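Local coordinates for outer membrane lipoprotein carrier protein LolA (Thermus thermophilus, PDB 2YZY) that is of unknown function but, having a LolA-like fold, probably binds lipid or lipoprotein acyl chains for transport through the cell envelope, at residues 21-26 and 176-181; 38-43 and 58-63; 51-56 and 68-73. All blocks are in the same frame, centred on the assembly; numbering follows the deposited sequence.

Interaction 1: 21-26 and 176-181; sequences TPWQAT and VEFKRT
The rings of Trp23 and Phe178 meet obliquely: their planes are 33° apart, and Phe178 CE1 lies 3.7 Å from Trp23 CE3. Ala25 CB sits at the edge of the phenyl ring, near its plane, and at another part of that edge lies NH1 of Arg180, two residues beyond Phe178 on its strand. Trp23 holds CG between its backbone N and carbonyl carbon (chi1 58°), which carries the indole away from the partner strand, while Phe178, with CG anti to its N, brings its ring in so that CE1 reaches the CB-CE3 side of Trp23. Ala25 adds only a methyl, and a small residue suits a place where CB already lies 3.1 Å from Glu177 O.

These residues share one face of an antiparallel strand pair, 23-26 against 176-180. On the other face, Thr26 and Glu177 run side by side, and the hydroxyl OG1 donates to the anti lone pair of Glu177 OE1 at 2.8 Å. Val176 and Glu177 both face Thr26 in a classic beta bulge. Gln24 and Lys179 exchange two backbone bonds, among several that set the register, and past the strand end a water lies 2.6 Å from Gln24 OE1 and also bonds Thr181 OG1. Arg180 sends its NH2 to Asp154 and to the carbonyl of Asn18, with Thr21 OG1 near the guanidinium edge.

The two faces thus differ in chemistry: aromatic carbon, with a guanidinium that Asp154 probably balances, covers one, while hydroxyl, amide, carboxylate and lysine amine groups that can also bond to water suit the more exposed other.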
loop_
_atom_site.group_PDB
_atom_site.type_symbol
_atom_site.label_atom_id
_atom_site.label_comp_id
_atom_site.label_asym_id
_atom_site.label_seq_id
_atom_site.Cartn_x
_atom_site.Cartn_y
_atom_site.Cartn_z
ATOM N N THR A 21 11.079 1.611 10.733
ATOM C CA THR A 21 10.529 1.097 11.986
ATOM C C THR A 21 9.071 0.713 11.729
ATOM O O THR A 21 8.480 1.141 10.740
ATOM C CB THR A 21 10.600 2.150 13.114
ATOM O OG1 THR A 21 9.977 3.364 12.680
ATOM C CG2 THR A 21 12.053 2.429 13.492
ATOM N N PRO A 22 8.469 -0.094 12.617
ATOM C CA PRO A 22 7.076 -0.510 12.424
ATOM C C PRO A 22 6.060 0.621 12.306
ATOM O O PRO A 22 6.149 1.641 12.993
ATOM C CB PRO A 22 6.802 -1.395 13.641
ATOM C CG PRO A 22 8.154 -1.926 13.991
ATOM C CD PRO A 22 9.041 -0.725 13.819
ATOM N N TRP A 23 5.089 0.425 11.424
ATOM C CA TRP A 23 4.046 1.416 11.229
ATOM C C TRP A 23 2.787 0.765 10.683
ATOM O O TRP A 23 2.810 -0.373 10.215
ATOM C CB TRP A 23 4.518 2.529 10.276
ATOM C CG TRP A 23 4.951 2.057 8.911
ATOM C CD1 TRP A 23 6.217 1.715 8.519
ATOM C CD2 TRP A 23 4.108 1.840 7.771
ATOM N NE1 TRP A 23 6.212 1.296 7.208
ATOM C CE2 TRP A 23 4.930 1.360 6.725
ATOM C CE3 TRP A 23 2.735 2.001 7.534
ATOM C CZ2 TRP A 23 4.426 1.037 5.462
ATOM C CZ3 TRP A 23 2.232 1.679 6.275
ATOM C CH2 TRP A 23 3.080 1.200 5.256
ATOM N N GLN A 24 1.682 1.492 10.776
ATOM C CA GLN A 24 0.411 1.018 10.260
ATOM C C GLN A 24 -0.322 2.210 9.681
ATOM O O GLN A 24 -0.009 3.365 10.005
ATOM C CB GLN A 24 -0.410 0.309 11.352
ATOM C CG GLN A 24 -0.595 1.049 12.664
ATOM C CD GLN A 24 -1.145 0.133 13.757
ATOM O OE1 GLN A 24 -0.597 -0.935 14.016
ATOM N NE2 GLN A 24 -2.227 0.549 14.397
ATOM N N ALA A 25 -1.275 1.937 8.799
ATOM C CA ALA A 25 -2.014 3.006 8.155
ATOM C C ALA A 25 -3.358 2.535 7.637
ATOM O O ALA A 25 -3.663 1.342 7.637
ATOM C CB ALA A 25 -1.192 3.570 6.997
ATOM N N THR A 26 -4.163 3.497 7.210
ATOM C CA THR A 26 -5.469 3.215 6.644
ATOM C C THR A 26 -5.430 3.742 5.221
ATOM O O THR A 26 -5.059 4.893 4.993
ATOM C CB THR A 26 -6.579 3.937 7.420
ATOM O OG1 THR A 26 -6.576 3.480 8.775
ATOM C CG2 THR A 26 -7.952 3.664 6.785
ATOM N N VAL A 176 -5.093 7.778 4.420
ATOM C CA VAL A 176 -5.846 8.695 5.276
ATOM C C VAL A 176 -5.526 8.701 6.763
ATOM O O VAL A 176 -5.886 9.643 7.467
ATOM C CB VAL A 176 -7.365 8.482 5.094
ATOM C CG1 VAL A 176 -7.760 8.799 3.654
ATOM C CG2 VAL A 176 -7.738 7.053 5.431
ATOM N N GLU A 177 -4.868 7.650 7.245
ATOM C CA GLU A 177 -4.463 7.559 8.649
ATOM C C GLU A 177 -3.113 6.868 8.657
ATOM O O GLU A 177 -2.852 6.002 7.821
ATOM C CB GLU A 177 -5.466 6.753 9.484
ATOM C CG GLU A 177 -6.861 7.374 9.529
ATOM C CD GLU A 177 -7.832 6.609 10.411
ATOM O OE1 GLU A 177 -7.887 5.366 10.312
ATOM O OE2 GLU A 177 -8.555 7.257 11.196
ATOM N N PHE A 178 -2.257 7.261 9.593
ATOM C CA PHE A 178 -0.911 6.702 9.701
ATOM C C PHE A 178 -0.439 6.799 11.141
ATOM O O PHE A 178 -0.736 7.772 11.836
ATOM C CB PHE A 178 0.061 7.485 8.812
ATOM C CG PHE A 178 1.501 7.063 8.963
ATOM C CD1 PHE A 178 2.003 5.980 8.252
ATOM C CD2 PHE A 178 2.353 7.750 9.829
ATOM C CE1 PHE A 178 3.336 5.579 8.396
ATOM C CE2 PHE A 178 3.684 7.359 9.983
ATOM C CZ PHE A 178 4.177 6.272 9.264
ATOM N N LYS A 179 0.316 5.799 11.576
ATOM C CA LYS A 179 0.827 5.782 12.936
ATOM C C LYS A 179 2.040 4.875 13.061
ATOM O O LYS A 179 2.042 3.758 12.546
ATOM C CB LYS A 179 -0.274 5.293 13.886
ATOM C CG LYS A 179 0.201 4.874 15.267
ATOM C CD LYS A 179 -0.934 4.225 16.051
ATOM C CE LYS A 179 -0.451 3.691 17.392
ATOM N NZ LYS A 179 0.136 4.763 18.238
ATOM N N ARG A 180 3.085 5.366 13.720
ATOM C CA ARG A 180 4.257 4.542 13.954
ATOM C C ARG A 180 3.878 3.748 15.195
ATOM O O ARG A 180 3.221 4.271 16.096
ATOM C CB ARG A 180 5.501 5.396 14.217
ATOM C CG ARG A 180 6.070 6.034 12.957
ATOM C CD ARG A 180 7.497 6.510 13.169
ATOM N NE ARG A 180 8.122 6.927 11.917
ATOM C CZ ARG A 180 7.774 8.010 11.229
ATOM N NH1 ARG A 180 6.802 8.797 11.670
ATOM N NH2 ARG A 180 8.395 8.303 10.095
ATOM N N THR A 181 4.283 2.488 15.252
ATOM C CA THR A 181 3.908 1.666 16.387
ATOM C C THR A 181 4.885 0.513 16.562
ATOM O O THR A 181 6.006 0.548 16.058
ATOM C CB THR A 181 2.487 1.109 16.153
ATOM O OG1 THR A 181 2.071 0.328 17.278
ATOM C CG2 THR A 181 2.463 0.249 14.891
HETATM O O HOH W 1 -0.429 -0.717 16.645
#

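Interaction 2: 38-43 and 58-63; sequences EELLAR and LKPGSL
Glu39 and Lys59 cross at a slant on the antiparallel hairpin of strands 39-47 and 52-59, where Leu58 and Lys59 both face Leu41 in a classic beta bulge. The lysine chain is fully extended, CG lying anti to its carbonyl carbon (chi1 -63°), and delivers NZ to Glu39 OE2 at 3.0 Å, from above the carboxylate plane, in a hydrogen-bonded salt bridge. That oxygen also takes a hydrogen bond from Gln28. Nearer its backbone Lys59 lies against Leu41, CB to CB 3.7 Å, packing its methylenes on a leucine while still bringing a charge to the glutamate. With an alanine in place of Lys59, the Glu39 carboxylate would probably be left without its positive partner and a gap opened beside Leu41 CD2.

Leu41 also leans on Leu58, whose CD1 touches Leu41 CD2 and lies over one face of the Arg43 guanidinium, 3.6 Å from NH1. Beyond Lys59 a cis peptide leads into Pro60, whose CB meets Glu38 OE1 at 3.3 Å, the side chains nearly perpendicular. Two waters link that carboxylate to Ser62. At the bulge, Leu41 O accepts from Leu58 N at 2.7 Å and, from the same face of its carbonyl plane, from Lys59 N at 3.2 Å.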
loop_
_atom_site.group_PDB
_atom_site.type_symbol
_atom_site.label_atom_id
_atom_site.label_comp_id
_atom_site.label_asym_id
_atom_site.label_seq_id
_atom_site.Cartn_x
_atom_site.Cartn_y
_atom_site.Cartn_z
ATOM N N GLU A 38 -15.513 1.078 -7.572
ATOM C CA GLU A 38 -15.867 0.682 -6.215
ATOM C C GLU A 38 -14.945 1.356 -5.212
ATOM O O GLU A 38 -13.884 1.865 -5.578
ATOM C CB GLU A 38 -15.769 -0.838 -6.053
ATOM C CG GLU A 38 -16.692 -1.623 -6.972
ATOM C CD GLU A 38 -16.828 -3.073 -6.558
ATOM O OE1 GLU A 38 -17.366 -3.329 -5.458
ATOM O OE2 GLU A 38 -16.398 -3.957 -7.328
ATOM N N GLU A 39 -15.356 1.370 -3.949
ATOM C CA GLU A 39 -14.539 1.970 -2.905
ATOM C C GLU A 39 -13.655 0.898 -2.293
ATOM O O GLU A 39 -14.105 -0.221 -2.032
ATOM C CB GLU A 39 -15.402 2.577 -1.792
ATOM C CG GLU A 39 -14.575 3.311 -0.730
ATOM C CD GLU A 39 -15.378 3.759 0.482
ATOM O OE1 GLU A 39 -16.533 4.201 0.311
ATOM O OE2 GLU A 39 -14.841 3.685 1.609
ATOM N N LEU A 40 -12.390 1.238 -2.082
ATOM C CA LEU A 40 -11.449 0.318 -1.464
ATOM C C LEU A 40 -11.075 0.899 -0.106
ATOM O O LEU A 40 -10.783 2.091 0.012
ATOM C CB LEU A 40 -10.186 0.166 -2.319
ATOM C CG LEU A 40 -9.114 -0.780 -1.765
ATOM C CD1 LEU A 40 -9.620 -2.209 -1.819
ATOM C CD2 LEU A 40 -7.834 -0.651 -2.575
ATOM N N LEU A 41 -11.112 0.062 0.924
ATOM C CA LEU A 41 -10.734 0.497 2.262
ATOM C C LEU A 41 -9.953 -0.642 2.887
ATOM O O LEU A 41 -10.393 -1.789 2.855
ATOM C CB LEU A 41 -11.962 0.816 3.118
ATOM C CG LEU A 41 -11.649 1.302 4.542
ATOM C CD1 LEU A 41 -10.905 2.635 4.486
ATOM C CD2 LEU A 41 -12.938 1.472 5.330
ATOM N N ALA A 42 -8.792 -0.332 3.451
ATOM C CA ALA A 42 -7.980 -1.369 4.061
ATOM C C ALA A 42 -7.037 -0.813 5.113
ATOM O O ALA A 42 -6.741 0.380 5.134
ATOM C CB ALA A 42 -7.173 -2.081 2.984
ATOM N N ARG A 43 -6.588 -1.685 6.006
ATOM C CA ARG A 43 -5.616 -1.288 7.014
ATOM C C ARG A 43 -4.321 -1.958 6.582
ATOM O O ARG A 43 -4.330 -3.088 6.096
ATOM C CB ARG A 43 -6.017 -1.769 8.409
ATOM C CG ARG A 43 -7.215 -1.042 9.013
ATOM C CD ARG A 43 -7.348 -1.394 10.491
ATOM N NE ARG A 43 -8.449 -0.699 11.156
ATOM C CZ ARG A 43 -9.676 -1.192 11.297
ATOM N NH1 ARG A 43 -9.977 -2.395 10.820
ATOM N NH2 ARG A 43 -10.598 -0.485 11.938
ATOM N N LEU A 58 -11.415 -3.977 4.152
ATOM C CA LEU A 58 -12.688 -3.624 4.770
ATOM C C LEU A 58 -13.790 -3.349 3.739
ATOM O O LEU A 58 -14.967 -3.577 4.009
ATOM C CB LEU A 58 -12.493 -2.402 5.675
ATOM C CG LEU A 58 -11.597 -2.665 6.891
ATOM C CD1 LEU A 58 -11.221 -1.348 7.554
ATOM C CD2 LEU A 58 -12.316 -3.578 7.872
ATOM N N LYS A 59 -13.401 -2.839 2.572
ATOM C CA LYS A 59 -14.333 -2.546 1.481
ATOM C C LYS A 59 -13.595 -2.832 0.180
ATOM O O LYS A 59 -12.381 -2.667 0.109
ATOM C CB LYS A 59 -14.750 -1.078 1.495
ATOM C CG LYS A 59 -15.498 -0.632 2.733
ATOM C CD LYS A 59 -15.887 0.834 2.582
ATOM C CE LYS A 59 -16.522 1.378 3.840
ATOM N NZ LYS A 59 -16.852 2.823 3.666
ATOM N N PRO A 60 -14.314 -3.241 -0.877
ATOM C CA PRO A 60 -15.759 -3.460 -0.972
ATOM C C PRO A 60 -16.221 -4.775 -0.355
ATOM O O PRO A 60 -15.425 -5.514 0.222
ATOM C CB PRO A 60 -16.001 -3.408 -2.471
ATOM C CG PRO A 60 -14.785 -4.074 -3.011
ATOM C CD PRO A 60 -13.668 -3.459 -2.187
ATOM N N GLY A 61 -17.514 -5.057 -0.492
ATOM C CA GLY A 61 -18.079 -6.272 0.071
ATOM C C GLY A 61 -17.394 -7.552 -0.364
ATOM O O GLY A 61 -17.313 -8.505 0.406
ATOM N N SER A 62 -16.910 -7.581 -1.601
ATOM C CA SER A 62 -16.235 -8.762 -2.125
ATOM C C SER A 62 -14.893 -9.038 -1.452
ATOM O O SER A 62 -14.398 -10.166 -1.510
ATOM C CB SER A 62 -16.024 -8.620 -3.632
ATOM O OG SER A 62 -15.194 -7.509 -3.923
ATOM N N LEU A 63 -14.301 -8.019 -0.823
ATOM C CA LEU A 63 -13.006 -8.183 -0.160
ATOM C C LEU A 63 -13.080 -8.080 1.359
ATOM O O LEU A 63 -12.117 -8.405 2.051
ATOM C CB LEU A 63 -12.001 -7.138 -0.668
ATOM C CG LEU A 63 -11.721 -7.065 -2.171
ATOM C CD1 LEU A 63 -10.603 -6.057 -2.420
ATOM C CD2 LEU A 63 -11.322 -8.428 -2.693
HETATM O O HOH W 2 -18.115 -5.950 -3.861
HETATM O O HOH W 3 -15.949 -6.234 -6.043
#

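Interaction 3: 51-56 and 68-73; sequences RLFRVE and TVITEK
Phe53 and Ile70 lie side by side and point the same way, with Ile70 CD1 4.0 Å from Phe53 CD2; between them Ile70 N gives an almost straight bond (175°) to Phe53 O at 2.7 Å. Val55 and Thr68 form the next hydrogen-bonded pair, and their beta-branched side chains suit the extended backbone. On the opposite face, Val69 CG2 meets Arg54 NH1 at 3.6 Å, at a slant. Leu52 CD2 and Thr71 CG2 are squeezed to 3.4 Å, tighter than usual for carbons. Further on, Arg51 CD packs on Glu72 CB, and a water bridges Arg51 O to Glu72 N; Arg51 NE and Glu72 OE2, 4.1 Å apart with no N-H aimed at the oxygen, probably attract at long range.

Further out, Arg54 is fixed from several sides. Its NE bonds Glu56 OE2 at 2.8 Å in a salt bridge, NH1 donates to the carbonyls of Leu188 and Arg190, and Phe67 makes a cation-pi contact; Arg190 pairs with Glu56. A buried arginine suits this place, satisfying many acceptors. Thr68 OG1 is bonded to Asn77. Strands 52-59 and 67-70 thus form an antiparallel beta hairpin, consistent with the meander of the unclosed beta barrel of LolA-like proteins.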
loop_
_atom_site.group_PDB
_atom_site.type_symbol
_atom_site.label_atom_id
_atom_site.label_comp_id
_atom_site.label_asym_id
_atom_site.label_seq_id
_atom_site.Cartn_x
_atom_site.Cartn_y
_atom_site.Cartn_z
ATOM N N ARG A 51 10.790 -7.980 7.564
ATOM C CA ARG A 51 10.343 -8.079 6.179
ATOM C C ARG A 51 8.926 -8.638 6.117
ATOM O O ARG A 51 8.615 -9.476 5.272
ATOM C CB ARG A 51 11.286 -8.971 5.362
ATOM C CG ARG A 51 12.657 -8.365 5.103
ATOM C CD ARG A 51 13.412 -9.170 4.050
ATOM N NE ARG A 51 14.686 -8.558 3.685
ATOM C CZ ARG A 51 15.726 -8.446 4.505
ATOM N NH1 ARG A 51 15.647 -8.907 5.746
ATOM N NH2 ARG A 51 16.846 -7.874 4.083
ATOM N N LEU A 52 8.074 -8.164 7.020
ATOM C CA LEU A 52 6.683 -8.595 7.087
ATOM C C LEU A 52 5.750 -7.436 6.767
ATOM O O LEU A 52 5.953 -6.317 7.229
ATOM C CB LEU A 52 6.350 -9.131 8.480
ATOM C CG LEU A 52 7.006 -10.422 8.965
ATOM C CD1 LEU A 52 6.415 -10.788 10.323
ATOM C CD2 LEU A 52 6.764 -11.546 7.967
ATOM N N PHE A 53 4.711 -7.723 5.990
ATOM C CA PHE A 53 3.736 -6.715 5.583
ATOM C C PHE A 53 2.363 -7.391 5.604
ATOM O O PHE A 53 2.237 -8.545 5.205
ATOM C CB PHE A 53 4.071 -6.255 4.161
ATOM C CG PHE A 53 3.398 -4.979 3.742
ATOM C CD1 PHE A 53 3.769 -3.763 4.303
ATOM C CD2 PHE A 53 2.439 -4.988 2.732
ATOM C CE1 PHE A 53 3.199 -2.572 3.863
ATOM C CE2 PHE A 53 1.863 -3.803 2.283
ATOM C CZ PHE A 53 2.245 -2.594 2.847
ATOM N N ARG A 54 1.339 -6.686 6.077
ATOM C CA ARG A 54 -0.006 -7.256 6.118
ATOM C C ARG A 54 -1.024 -6.210 5.699
ATOM O O ARG A 54 -0.947 -5.061 6.120
ATOM C CB ARG A 54 -0.345 -7.767 7.530
ATOM C CG ARG A 54 -1.714 -8.465 7.650
ATOM C CD ARG A 54 -1.935 -8.995 9.066
ATOM N NE ARG A 54 -3.262 -9.580 9.271
ATOM C CZ ARG A 54 -3.492 -10.874 9.482
ATOM N NH1 ARG A 54 -2.487 -11.744 9.508
ATOM N NH2 ARG A 54 -4.731 -11.295 9.704
ATOM N N VAL A 55 -1.961 -6.609 4.846
ATOM C CA VAL A 55 -3.009 -5.708 4.384
ATOM C C VAL A 55 -4.341 -6.371 4.711
ATOM O O VAL A 55 -4.559 -7.540 4.381
ATOM C CB VAL A 55 -2.914 -5.463 2.864
ATOM C CG1 VAL A 55 -4.029 -4.517 2.421
ATOM C CG2 VAL A 55 -1.539 -4.886 2.518
ATOM N N GLU A 56 -5.219 -5.633 5.383
ATOM C CA GLU A 56 -6.529 -6.151 5.779
ATOM C C GLU A 56 -7.610 -5.337 5.086
ATOM O O GLU A 56 -7.673 -4.120 5.232
ATOM C CB GLU A 56 -6.678 -6.067 7.302
ATOM C CG GLU A 56 -5.665 -6.952 8.029
ATOM C CD GLU A 56 -5.730 -6.847 9.539
ATOM O OE1 GLU A 56 -6.672 -6.216 10.065
ATOM O OE2 GLU A 56 -4.831 -7.412 10.200
ATOM N N THR A 68 -3.924 -10.020 3.320
ATOM C CA THR A 68 -2.752 -10.501 2.613
ATOM C C THR A 68 -1.547 -10.354 3.523
ATOM O O THR A 68 -1.359 -9.315 4.153
ATOM C CB THR A 68 -2.495 -9.678 1.340
ATOM O OG1 THR A 68 -3.620 -9.789 0.465
ATOM C CG2 THR A 68 -1.246 -10.177 0.626
ATOM N N VAL A 69 -0.741 -11.405 3.611
ATOM C CA VAL A 69 0.465 -11.353 4.423
ATOM C C VAL A 69 1.627 -11.556 3.462
ATOM O O VAL A 69 1.644 -12.516 2.691
ATOM C CB VAL A 69 0.496 -12.457 5.497
ATOM C CG1 VAL A 69 1.814 -12.385 6.273
ATOM C CG2 VAL A 69 -0.670 -12.281 6.451
ATOM N N ILE A 70 2.583 -10.636 3.489
ATOM C CA ILE A 70 3.730 -10.746 2.602
ATOM C C ILE A 70 5.012 -10.909 3.401
ATOM O O ILE A 70 5.247 -10.201 4.380
ATOM C CB ILE A 70 3.860 -9.503 1.692
ATOM C CG1 ILE A 70 2.578 -9.322 0.876
ATOM C CG2 ILE A 70 5.052 -9.667 0.750
ATOM C CD1 ILE A 70 2.530 -8.038 0.085
ATOM N N THR A 71 5.826 -11.870 2.986
ATOM C CA THR A 71 7.105 -12.128 3.628
ATOM C C THR A 71 8.133 -12.147 2.508
ATOM O O THR A 71 7.776 -12.040 1.334
ATOM C CB THR A 71 7.123 -13.489 4.349
ATOM O OG1 THR A 71 6.983 -14.544 3.388
ATOM C CG2 THR A 71 5.985 -13.574 5.354
ATOM N N GLU A 72 9.408 -12.271 2.858
ATOM C CA GLU A 72 10.443 -12.305 1.837
ATOM C C GLU A 72 10.311 -13.594 1.034
ATOM O O GLU A 72 10.608 -13.629 -0.160
ATOM C CB GLU A 72 11.834 -12.246 2.472
ATOM C CG GLU A 72 12.198 -13.476 3.291
ATOM C CD GLU A 72 13.675 -13.536 3.629
ATOM O OE1 GLU A 72 14.094 -14.499 4.306
ATOM O OE2 GLU A 72 14.421 -12.622 3.213
ATOM N N LYS A 73 9.844 -14.647 1.700
ATOM C CA LYS A 73 9.696 -15.954 1.073
ATOM C C LYS A 73 8.383 -16.189 0.333
ATOM O O LYS A 73 8.390 -16.643 -0.811
ATOM C CB LYS A 73 9.883 -17.054 2.123
ATOM C CG LYS A 73 9.777 -18.465 1.567
ATOM C CD LYS A 73 9.939 -19.505 2.664
ATOM C CE LYS A 73 9.846 -20.913 2.102
ATOM N NZ LYS A 73 8.552 -21.144 1.401
HETATM O O HOH W 4 10.069 -12.244 5.899
#

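After helix 7-18 the chain enters strand 23-30, whose partner 176-181 comes only near the end of the chain, so interaction 1 closes a very long loop. Both other contacts nest inside it. Interactions 2 and 3 close short loops that cross, their segments alternating along the sequence: both use strand 52-59, which has 39-47 along one edge and 67-70 along the other. Neighbouring strands pass the contacts on: Thr26 packs on Leu41, Arg43 N probably bonds Glu56 O, and the Trp23 ring touches that of Phe53, CH2 to CE1 4.0 Å. Together they tie the late strand 169-180 to the early antiparallel run of strands 23-30, 39-47, 52-59 and 67-70.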